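Local coordinates for protein dipeptide Epimerase (PDB 3KUM) that belongs to the mandelate racemase/muconate lactonizing enzyme family, pairing an enolase-type N-terminal domain with a TIM-barrel domain that holds a magnesium ion, at residues T157-V162 / R187-Q192; I211-Q216 / T236-E241; D132-I137 / R316-A321. All blocks are in the same frame, centred on the assembly; numbering follows the deposited sequence.

Contact 1 (T157-V162 / R187-Q192); sequences TLKIKV and RLDANQ. With MG (magnesium ion), chain K; TYR (tyrosine), chain J; ARG (arginine), chain I.
Lys-159, Ile-160 and Lys-161 pair in parallel with Arg-187, Leu-188 and Asp-189, the strand axes coming within 4.5 Å at an angle of 26°. Four backbone hydrogen bonds join them; the first is Arg-187 N to Leu-158 O and the last Val-162 N to Asp-189 O. Helix 166-180 joins the two strands as a beta-alpha-beta unit of the TIM barrel. Ile-160 and Leu-188 lie side by side on the face toward this helix, with Ile-160 CB 3.7 Å from Leu-188 CD2. The opposite face carries the polar chemistry. Asp-189 OD2 binds the magnesium ion at 2.3 Å. Lys-161 NZ forms a salt bridge with the same oxygen at 2.7 Å, coming from above the carboxylate plane, 78° out of it. The same NZ donates in plane to a lone pair of Asn-191 OD1, also at 2.7 Å. Asp-189 OD1 takes the backbone N of Asn-191 in an Asx turn and accepts from a magnesium-bound water. Lys-159 is fully extended, with CG anti to the backbone N (chi1 -179°). This carries its NZ past Asp-189 to O of the bound tyrosine, 2.8 Å away. Asn-191 ND2 donates to the other oxygen, OXT, 3.1 Å away, which is also bound to the magnesium ion. Lys-159 NZ also forms salt bridges with Glu-215 and Asp-318. Further down the strands, Thr-157 CG2 sits over the centre of the Arg-187 guanidinium, 3.5 Å from CZ. Salt bridges to Glu-212 and Asp-132 hold that guanidinium. The magnesium bond at OD2 and the Asx-turn bond at OD1 probably fix the rotation of the Asp-189 carboxylate. Both tyrosine carboxylate oxygens are thus engaged, and magnesium probably offsets part of the negative charge of its ligands.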
loop_
_atom_site.group_PDB
_atom_site.type_symbol
_atom_site.label_atom_id
_atom_site.label_comp_id
_atom_site.label_asym_id
_atom_site.label_seq_id
_atom_site.Cartn_x
_atom_site.Cartn_y
_atom_site.Cartn_z
ATOM N N THR A 157 24.330 8.754 -13.609
ATOM C CA THR A 157 23.071 9.203 -14.202
ATOM C C THR A 157 22.887 10.705 -14.008
ATOM O O THR A 157 23.090 11.228 -12.915
ATOM C CB THR A 157 21.859 8.478 -13.575
ATOM O OG1 THR A 157 22.027 7.062 -13.706
ATOM C CG2 THR A 157 20.566 8.900 -14.270
ATOM N N LEU A 158 22.490 11.392 -15.070
ATOM C CA LEU A 158 22.291 12.827 -14.993
ATOM C C LEU A 158 20.883 13.202 -15.431
ATOM O O LEU A 158 20.393 12.721 -16.451
ATOM C CB LEU A 158 23.309 13.549 -15.880
ATOM C CG LEU A 158 24.784 13.177 -15.718
ATOM C CD1 LEU A 158 25.626 14.064 -16.628
ATOM C CD2 LEU A 158 25.213 13.340 -14.273
ATOM N N LYS A 159 20.229 14.050 -14.645
ATOM C CA LYS A 159 18.891 14.512 -14.984
ATOM C C LYS A 159 19.099 15.865 -15.658
ATOM O O LYS A 159 19.723 16.755 -15.085
ATOM C CB LYS A 159 18.029 14.662 -13.723
ATOM C CG LYS A 159 16.603 15.119 -14.013
ATOM C CD LYS A 159 15.683 14.962 -12.803
ATOM C CE LYS A 159 14.265 15.391 -13.148
ATOM N NZ LYS A 159 13.294 15.140 -12.048
ATOM N N ILE A 160 18.578 16.010 -16.873
ATOM C CA ILE A 160 18.746 17.237 -17.644
ATOM C C ILE A 160 17.461 18.015 -17.880
ATOM O O ILE A 160 16.514 17.504 -18.470
ATOM C CB ILE A 160 19.377 16.929 -19.024
ATOM C CG1 ILE A 160 20.716 16.213 -18.827
ATOM C CG2 ILE A 160 19.557 18.223 -19.822
ATOM C CD1 ILE A 160 21.302 15.647 -20.110
ATOM N N LYS A 161 17.445 19.265 -17.432
ATOM C CA LYS A 161 16.279 20.118 -17.613
ATOM C C LYS A 161 16.309 20.792 -18.985
ATOM O O LYS A 161 17.367 21.181 -19.475
ATOM C CB LYS A 161 16.229 21.193 -16.518
ATOM C CG LYS A 161 15.976 20.658 -15.108
ATOM C CD LYS A 161 14.526 20.232 -14.923
ATOM C CE LYS A 161 14.270 19.732 -13.510
ATOM N NZ LYS A 161 12.850 19.327 -13.304
ATOM N N VAL A 162 15.136 20.917 -19.597
ATOM C CA VAL A 162 14.995 21.553 -20.897
ATOM C C VAL A 162 13.607 22.171 -20.912
ATOM O O VAL A 162 12.787 21.867 -20.047
ATOM C CB VAL A 162 15.102 20.530 -22.058
ATOM C CG1 VAL A 162 16.459 19.839 -22.029
ATOM C CG2 VAL A 162 13.983 19.507 -21.961
ATOM N N ARG A 187 18.561 11.257 -18.301
ATOM C CA ARG A 187 17.110 11.402 -18.244
ATOM C C ARG A 187 16.809 12.882 -18.476
ATOM O O ARG A 187 17.543 13.743 -18.006
ATOM C CB ARG A 187 16.575 10.934 -16.879
ATOM C CG ARG A 187 17.404 11.386 -15.685
ATOM C CD ARG A 187 17.011 10.663 -14.386
ATOM N NE ARG A 187 16.997 9.207 -14.535
ATOM C CZ ARG A 187 17.182 8.338 -13.541
ATOM N NH1 ARG A 187 17.404 8.757 -12.299
ATOM N NH2 ARG A 187 17.137 7.041 -13.792
ATOM N N LEU A 188 15.745 13.175 -19.215
ATOM C CA LEU A 188 15.397 14.563 -19.489
ATOM C C LEU A 188 14.099 14.937 -18.788
ATOM O O LEU A 188 13.236 14.088 -18.568
ATOM C CB LEU A 188 15.229 14.792 -20.993
ATOM C CG LEU A 188 16.312 14.260 -21.936
ATOM C CD1 LEU A 188 15.942 14.641 -23.362
ATOM C CD2 LEU A 188 17.672 14.819 -21.562
ATOM N N ASP A 189 13.970 16.217 -18.460
ATOM C CA ASP A 189 12.787 16.738 -17.789
ATOM C C ASP A 189 12.434 18.074 -18.445
ATOM O O ASP A 189 13.185 19.038 -18.328
ATOM C CB ASP A 189 13.088 16.962 -16.306
ATOM C CG ASP A 189 11.836 17.190 -15.483
ATOM O OD1 ASP A 189 10.810 17.605 -16.062
ATOM O OD2 ASP A 189 11.885 16.960 -14.256
ATOM N N ALA A 190 11.293 18.132 -19.127
ATOM C CA ALA A 190 10.875 19.357 -19.805
ATOM C C ALA A 190 9.830 20.171 -19.041
ATOM O O ALA A 190 9.282 21.142 -19.566
ATOM C CB ALA A 190 10.343 19.017 -21.195
ATOM N N ASN A 191 9.560 19.779 -17.804
ATOM C CA ASN A 191 8.566 20.462 -16.988
ATOM C C ASN A 191 7.400 21.088 -17.753
ATOM O O ASN A 191 7.192 22.300 -17.706
ATOM C CB ASN A 191 9.231 21.518 -16.104
ATOM C CG ASN A 191 9.967 20.902 -14.926
ATOM O OD1 ASN A 191 11.197 20.810 -14.921
ATOM N ND2 ASN A 191 9.209 20.457 -13.921
ATOM N N GLN A 192 6.656 20.242 -18.461
ATOM C CA GLN A 192 5.469 20.647 -19.220
ATOM C C GLN A 192 5.692 21.644 -20.357
ATOM O O GLN A 192 4.728 22.195 -20.888
ATOM C CB GLN A 192 4.434 21.244 -18.264
ATOM C CG GLN A 192 4.330 20.533 -16.933
ATOM C CD GLN A 192 3.421 21.261 -15.970
ATOM O OE1 GLN A 192 2.239 21.481 -16.255
ATOM N NE2 GLN A 192 3.966 21.645 -14.826
HETATM MG MG MG K . 10.007 16.515 -13.055
HETATM N N TYR J . 12.486 18.801 -8.805
HETATM C CA TYR J . 11.351 19.147 -9.652
HETATM C C TYR J . 11.121 18.156 -10.790
HETATM O O TYR J . 11.626 17.013 -10.706
HETATM C CB TYR J . 11.545 20.549 -10.225
HETATM C CG TYR J . 11.568 21.636 -9.180
HETATM C CD1 TYR J . 12.433 22.718 -9.305
HETATM C CD2 TYR J . 10.721 21.589 -8.066
HETATM C CE1 TYR J . 12.462 23.729 -8.358
HETATM C CE2 TYR J . 10.743 22.599 -7.102
HETATM C CZ TYR J . 11.622 23.667 -7.258
HETATM O OH TYR J . 11.693 24.668 -6.317
HETATM O OXT TYR J . 10.412 18.544 -11.748
HETATM N N ARG I . 15.773 17.267 -8.925
HETATM C CA ARG I . 14.780 18.204 -8.308
HETATM C C ARG I . 13.686 18.540 -9.313
HETATM O O ARG I . 13.928 18.568 -10.525
HETATM C CB ARG I . 15.470 19.501 -7.882
HETATM C CG ARG I . 16.776 19.304 -7.165
HETATM C CD ARG I . 17.594 20.570 -7.247
HETATM N NE ARG I . 19.006 20.323 -6.987
HETATM C CZ ARG I . 19.976 21.177 -7.294
HETATM N NH1 ARG I . 19.682 22.333 -7.875
HETATM N NH2 ARG I . 21.237 20.876 -7.019
HETATM O O HOH W 1 12.619 22.064 -17.032
HETATM O O HOH W 2 8.653 17.169 -14.474
#

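Contact 2 (I211-Q216 / T236-E241); sequences IELVEQ and TIMADE. With MG (magnesium ion), chain K; TYR (tyrosine), chain J.
The magnesium site at the C-terminal ends of the barrel strands brings Glu-215 and Asp-240 together. Glu-215 OE2 binds the ion at 2.1 Å and Asp-240 OD2 at 2.4 Å. Asp-189, tyrosine OXT and a water are further ligands. The two oxygens of Glu-215 and Asp-240 lie 3.2 Å apart, bridged by the metal, with their carboxylate planes turned 64° apart. Glu-215 reaches the ion with an extended chain, its CG anti to the backbone N (chi1 -169°). Its other oxygen, OE1, is paired with Lys-159, while Asp-240 OD1 is held by Lys-264 and Lys-267. Strands 213-215 and 236-239 are parallel neighbours in a beta-alpha-beta unit connected by helix 223-232. Val-214 N bonds to Thr-236 O, Met-238 N to Val-214 O, and Gln-216 N to Met-238 O. Met-238 runs alongside Glu-215 on the barrel interior, with SD 4.0 Å from CD of Glu-215. On the other face Ile-237 CD1 packs against Val-214 CB at 3.9 Å. Beyond the strand ends, Gln-216 OE1 accepts the backbone N of Asp-240 in its carbonyl plane, at 2.7 Å; NE2 bonds to Ser-242 and Val-218. Glu-241 OE1 accepts from a magnesium-bound water at 2.6 Å, and its OE2 bonds to Asn-191.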
loop_
_atom_site.group_PDB
_atom_site.type_symbol
_atom_site.label_atom_id
_atom_site.label_comp_id
_atom_site.label_asym_id
_atom_site.label_seq_id
_atom_site.Cartn_x
_atom_site.Cartn_y
_atom_site.Cartn_z
ATOM N N ILE A 211 18.440 8.270 -24.954
ATOM C CA ILE A 211 17.816 8.903 -23.797
ATOM C C ILE A 211 17.112 7.842 -22.958
ATOM O O ILE A 211 16.322 7.056 -23.479
ATOM C CB ILE A 211 16.774 9.958 -24.230
ATOM C CG1 ILE A 211 17.450 11.043 -25.078
ATOM C CG2 ILE A 211 16.089 10.551 -22.997
ATOM C CD1 ILE A 211 18.578 11.765 -24.373
ATOM N N GLU A 212 17.398 7.817 -21.661
ATOM C CA GLU A 212 16.766 6.837 -20.785
ATOM C C GLU A 212 15.258 7.051 -20.736
ATOM O O GLU A 212 14.483 6.104 -20.873
ATOM C CB GLU A 212 17.319 6.926 -19.371
ATOM C CG GLU A 212 16.774 5.840 -18.462
ATOM C CD GLU A 212 16.942 6.168 -17.003
ATOM O OE1 GLU A 212 16.741 5.271 -16.161
ATOM O OE2 GLU A 212 17.271 7.331 -16.697
ATOM N N LEU A 213 14.843 8.300 -20.546
ATOM C CA LEU A 213 13.421 8.620 -20.473
ATOM C C LEU A 213 13.207 10.126 -20.469
ATOM O O LEU A 213 14.127 10.883 -20.190
ATOM C CB LEU A 213 12.819 8.014 -19.195
ATOM C CG LEU A 213 13.481 8.409 -17.866
ATOM C CD1 LEU A 213 13.088 9.827 -17.476
ATOM C CD2 LEU A 213 13.052 7.438 -16.776
ATOM N N VAL A 214 11.982 10.541 -20.778
ATOM C CA VAL A 214 11.612 11.953 -20.790
ATOM C C VAL A 214 10.474 12.186 -19.783
ATOM O O VAL A 214 9.413 11.575 -19.876
ATOM C CB VAL A 214 11.158 12.395 -22.198
ATOM C CG1 VAL A 214 10.727 13.860 -22.180
ATOM C CG2 VAL A 214 12.301 12.196 -23.189
ATOM N N GLU A 215 10.723 13.082 -18.833
ATOM C CA GLU A 215 9.791 13.434 -17.764
ATOM C C GLU A 215 8.851 14.599 -18.100
ATOM O O GLU A 215 9.290 15.661 -18.557
ATOM C CB GLU A 215 10.605 13.775 -16.508
ATOM C CG GLU A 215 9.808 13.922 -15.218
ATOM C CD GLU A 215 10.706 14.024 -13.989
ATOM O OE1 GLU A 215 11.904 13.674 -14.089
ATOM O OE2 GLU A 215 10.211 14.442 -12.916
ATOM N N GLN A 216 7.558 14.380 -17.872
ATOM C CA GLN A 216 6.504 15.375 -18.092
ATOM C C GLN A 216 6.740 16.324 -19.272
ATOM O O GLN A 216 7.021 17.512 -19.083
ATOM C CB GLN A 216 6.304 16.205 -16.815
ATOM C CG GLN A 216 4.964 16.930 -16.739
ATOM C CD GLN A 216 3.793 15.983 -16.560
ATOM O OE1 GLN A 216 3.856 15.059 -15.751
ATOM N NE2 GLN A 216 2.710 16.215 -17.303
ATOM N N THR A 236 10.953 5.990 -23.080
ATOM C CA THR A 236 10.182 5.935 -21.839
ATOM C C THR A 236 9.717 7.314 -21.368
ATOM O O THR A 236 10.525 8.223 -21.165
ATOM C CB THR A 236 10.987 5.266 -20.712
ATOM O OG1 THR A 236 11.314 3.923 -21.098
ATOM C CG2 THR A 236 10.168 5.233 -19.418
ATOM N N ILE A 237 8.404 7.454 -21.211
ATOM C CA ILE A 237 7.809 8.702 -20.758
ATOM C C ILE A 237 7.384 8.587 -19.290
ATOM O O ILE A 237 6.726 7.622 -18.897
ATOM C CB ILE A 237 6.586 9.069 -21.621
ATOM C CG1 ILE A 237 7.017 9.227 -23.085
ATOM C CG2 ILE A 237 5.953 10.350 -21.113
ATOM C CD1 ILE A 237 8.178 10.181 -23.275
ATOM N N MET A 238 7.781 9.576 -18.494
ATOM C CA MET A 238 7.474 9.625 -17.064
ATOM C C MET A 238 6.585 10.812 -16.718
ATOM O O MET A 238 6.799 11.925 -17.211
ATOM C CB MET A 238 8.767 9.733 -16.258
ATOM C CG MET A 238 8.566 9.895 -14.747
ATOM S SD MET A 238 10.123 10.093 -13.841
ATOM C CE MET A 238 10.667 8.427 -13.756
ATOM N N ALA A 239 5.586 10.569 -15.874
ATOM C CA ALA A 239 4.684 11.624 -15.437
ATOM C C ALA A 239 5.148 12.151 -14.080
ATOM O O ALA A 239 5.521 11.377 -13.192
ATOM C CB ALA A 239 3.256 11.090 -15.333
ATOM N N ASP A 240 5.156 13.471 -13.925
ATOM C CA ASP A 240 5.548 14.064 -12.654
ATOM C C ASP A 240 4.407 14.944 -12.144
ATOM O O ASP A 240 3.607 14.503 -11.313
ATOM C CB ASP A 240 6.837 14.876 -12.806
ATOM C CG ASP A 240 7.302 15.499 -11.489
ATOM O OD1 ASP A 240 6.847 15.054 -10.410
ATOM O OD2 ASP A 240 8.134 16.430 -11.533
ATOM N N GLU A 241 4.315 16.169 -12.659
ATOM C CA GLU A 241 3.270 17.091 -12.243
ATOM C C GLU A 241 1.855 16.588 -12.540
ATOM O O GLU A 241 0.895 17.071 -11.947
ATOM C CB GLU A 241 3.485 18.468 -12.886
ATOM C CG GLU A 241 4.810 19.132 -12.501
ATOM C CD GLU A 241 5.873 19.016 -13.587
ATOM O OE1 GLU A 241 6.184 17.878 -14.004
ATOM O OE2 GLU A 241 6.399 20.072 -14.025
HETATM MG MG MG K . 10.007 16.515 -13.055
HETATM N N TYR J . 12.486 18.801 -8.805
HETATM C CA TYR J . 11.351 19.147 -9.652
HETATM C C TYR J . 11.121 18.156 -10.790
HETATM O O TYR J . 11.626 17.013 -10.706
HETATM C CB TYR J . 11.545 20.549 -10.225
HETATM C CG TYR J . 11.568 21.636 -9.180
HETATM C CD1 TYR J . 12.433 22.718 -9.305
HETATM C CD2 TYR J . 10.721 21.589 -8.066
HETATM C CE1 TYR J . 12.462 23.729 -8.358
HETATM C CE2 TYR J . 10.743 22.599 -7.102
HETATM C CZ TYR J . 11.622 23.667 -7.258
HETATM O OH TYR J . 11.693 24.668 -6.317
HETATM O OXT TYR J . 10.412 18.544 -11.748
HETATM O O HOH W 3 13.686 4.971 -23.259
HETATM O O HOH W 2 8.653 17.169 -14.474
#

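Contact 3 (D132-I137 / R316-A321); sequences DITLGI and RADLDA. With ARG (arginine), chain I.
Asp-318 and Asp-320 hold the amino nitrogen of the bound arginine beside Thr-134, where the first and last strands of the TIM barrel, 128-135 and 314-317, come together. Arginine N donates to Asp-318 OD2 at 2.8 Å and to Asp-320 OD1 at 3.2 Å. Its bond to Thr-134 OG1 is weak. Asp-320 also ties the two segments together. Its OD2 accepts from Thr-134 N at 2.8 Å, on the anti side, and from Thr-134 OG1 at 2.9 Å, on the syn side. Both donors come from the same face of the carboxylate plane. With CG of Asp-320 between its backbone N and carbonyl carbon (chi1 59°), the carboxylate lies between Thr-134 and the ligand; OD2 faces the threonine and OD1 the arginine N. The two bonds at OD2 should restrict rotation of the group. Asp-318 OD2 has a second partner in Lys-159. Behind it stands Asp-132, whose carboxylate plane is turned 60° to that of Asp-318, with their OD1 atoms 2.7 Å apart. Asp-132 OD2 is in turn salt-bridged to Arg-187. At the base of the contact, Asp-132 N donates to Ala-317 O at 3.1 Å.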
loop_
_atom_site.group_PDB
_atom_site.type_symbol
_atom_site.label_atom_id
_atom_site.label_comp_id
_atom_site.label_asym_id
_atom_site.label_seq_id
_atom_site.Cartn_x
_atom_site.Cartn_y
_atom_site.Cartn_z
ATOM N N ASP A 132 20.643 10.123 -9.019
ATOM C CA ASP A 132 21.225 10.857 -10.129
ATOM C C ASP A 132 21.508 12.231 -9.530
ATOM O O ASP A 132 21.444 12.414 -8.315
ATOM C CB ASP A 132 20.223 10.998 -11.290
ATOM C CG ASP A 132 18.943 11.756 -10.896
ATOM O OD1 ASP A 132 18.996 12.609 -9.984
ATOM O OD2 ASP A 132 17.883 11.513 -11.520
ATOM N N ILE A 133 21.846 13.186 -10.382
ATOM C CA ILE A 133 22.067 14.554 -9.944
ATOM C C ILE A 133 21.525 15.357 -11.108
ATOM O O ILE A 133 21.757 15.012 -12.271
ATOM C CB ILE A 133 23.561 14.875 -9.684
ATOM C CG1 ILE A 133 23.671 16.268 -9.050
ATOM C CG2 ILE A 133 24.359 14.817 -10.981
ATOM C CD1 ILE A 133 25.023 16.573 -8.424
ATOM N N THR A 134 20.771 16.403 -10.798
ATOM C CA THR A 134 20.159 17.227 -11.827
ATOM C C THR A 134 21.059 18.368 -12.300
ATOM O O THR A 134 21.966 18.804 -11.584
ATOM C CB THR A 134 18.812 17.820 -11.323
ATOM O OG1 THR A 134 17.979 16.765 -10.827
ATOM C CG2 THR A 134 18.075 18.524 -12.449
ATOM N N LEU A 135 20.810 18.815 -13.528
ATOM C CA LEU A 135 21.534 19.927 -14.127
ATOM C C LEU A 135 20.460 20.907 -14.576
ATOM O O LEU A 135 19.634 20.590 -15.433
ATOM C CB LEU A 135 22.367 19.460 -15.331
ATOM C CG LEU A 135 23.543 18.517 -15.058
ATOM C CD1 LEU A 135 24.227 18.165 -16.367
ATOM C CD2 LEU A 135 24.531 19.171 -14.112
ATOM N N GLY A 136 20.461 22.093 -13.975
ATOM C CA GLY A 136 19.471 23.100 -14.315
ATOM C C GLY A 136 19.685 23.704 -15.685
ATOM O O GLY A 136 20.812 23.756 -16.179
ATOM N N ILE A 137 18.597 24.169 -16.292
ATOM C CA ILE A 137 18.641 24.767 -17.618
ATOM C C ILE A 137 19.754 25.803 -17.713
ATOM O O ILE A 137 19.987 26.564 -16.773
ATOM C CB ILE A 137 17.282 25.421 -17.976
ATOM C CG1 ILE A 137 16.182 24.352 -17.961
ATOM C CG2 ILE A 137 17.364 26.095 -19.345
ATOM C CD1 ILE A 137 14.785 24.881 -18.244
ATOM N N ARG A 316 14.233 4.042 -9.433
ATOM C CA ARG A 316 15.079 5.176 -9.791
ATOM C C ARG A 316 14.969 6.229 -8.697
ATOM O O ARG A 316 13.933 6.346 -8.046
ATOM C CB ARG A 316 14.631 5.789 -11.123
ATOM C CG ARG A 316 14.786 4.890 -12.340
ATOM C CD ARG A 316 14.286 5.618 -13.582
ATOM N NE ARG A 316 14.524 4.887 -14.827
ATOM C CZ ARG A 316 13.667 4.044 -15.392
ATOM N NH1 ARG A 316 12.488 3.799 -14.832
ATOM N NH2 ARG A 316 13.983 3.456 -16.544
ATOM N N ALA A 317 16.033 7.002 -8.504
ATOM C CA ALA A 317 16.029 8.039 -7.480
ATOM C C ALA A 317 16.645 9.353 -7.941
ATOM O O ALA A 317 17.705 9.374 -8.574
ATOM C CB ALA A 317 16.751 7.544 -6.240
ATOM N N ASP A 318 15.959 10.444 -7.610
ATOM C CA ASP A 318 16.397 11.799 -7.932
ATOM C C ASP A 318 16.322 12.571 -6.614
ATOM O O ASP A 318 15.451 13.418 -6.418
ATOM C CB ASP A 318 15.466 12.420 -8.984
ATOM C CG ASP A 318 15.812 13.869 -9.292
ATOM O OD1 ASP A 318 17.009 14.219 -9.232
ATOM O OD2 ASP A 318 14.891 14.653 -9.609
ATOM N N LEU A 319 17.241 12.245 -5.710
ATOM C CA LEU A 319 17.308 12.855 -4.386
ATOM C C LEU A 319 18.613 13.628 -4.247
ATOM O O LEU A 319 19.527 13.211 -3.534
ATOM C CB LEU A 319 17.221 11.756 -3.317
ATOM C CG LEU A 319 15.987 10.855 -3.430
ATOM C CD1 LEU A 319 16.020 9.769 -2.362
ATOM C CD2 LEU A 319 14.736 11.705 -3.298
ATOM N N ASP A 320 18.672 14.773 -4.918
ATOM C CA ASP A 320 19.866 15.616 -4.944
ATOM C C ASP A 320 19.690 16.996 -4.311
ATOM O O ASP A 320 20.520 17.885 -4.519
ATOM C CB ASP A 320 20.299 15.797 -6.396
ATOM C CG ASP A 320 19.218 16.439 -7.241
ATOM O OD1 ASP A 320 18.041 16.433 -6.814
ATOM O OD2 ASP A 320 19.539 16.935 -8.341
ATOM N N ALA A 321 18.621 17.181 -3.544
ATOM C CA ALA A 321 18.373 18.472 -2.914
ATOM C C ALA A 321 19.483 18.899 -1.943
ATOM O O ALA A 321 19.870 20.069 -1.909
ATOM C CB ALA A 321 17.020 18.450 -2.197
HETATM N N ARG I . 15.773 17.267 -8.925
HETATM C CA ARG I . 14.780 18.204 -8.308
HETATM C C ARG I . 13.686 18.540 -9.313
HETATM O O ARG I . 13.928 18.568 -10.525
HETATM C CB ARG I . 15.470 19.501 -7.882
HETATM C CG ARG I . 16.776 19.304 -7.165
HETATM C CD ARG I . 17.594 20.570 -7.247
HETATM N NE ARG I . 19.006 20.323 -6.987
HETATM C CZ ARG I . 19.976 21.177 -7.294
HETATM N NH1 ARG I . 19.682 22.333 -7.875
HETATM N NH2 ARG I . 21.237 20.876 -7.019
#

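Overall arrangement
All three contacts belong to one barrel sheet and line part of the site that holds the magnesium ion, tyrosine and arginine. Contacts 1 and 2 have centres about 8 Å apart and share the magnesium ion, its water and the tyrosine. Their strands are adjacent, with a probable hydrogen bond of 2.7 Å from Glu-215 N to Leu-188 O. Contact 3 lies about 9 Å from contact 1 and about 13 Å from contact 2, centre to centre. It shares the arginine with contact 1. Leu-135 N probably bonds to Lys-159 O at 2.8 Å. Deeper in the barrel a chain of salt bridges links all three: Asp-132 to Arg-187, Arg-187 to Glu-212, and Glu-212 OE1 to Arg-316 NE at 2.6 Å.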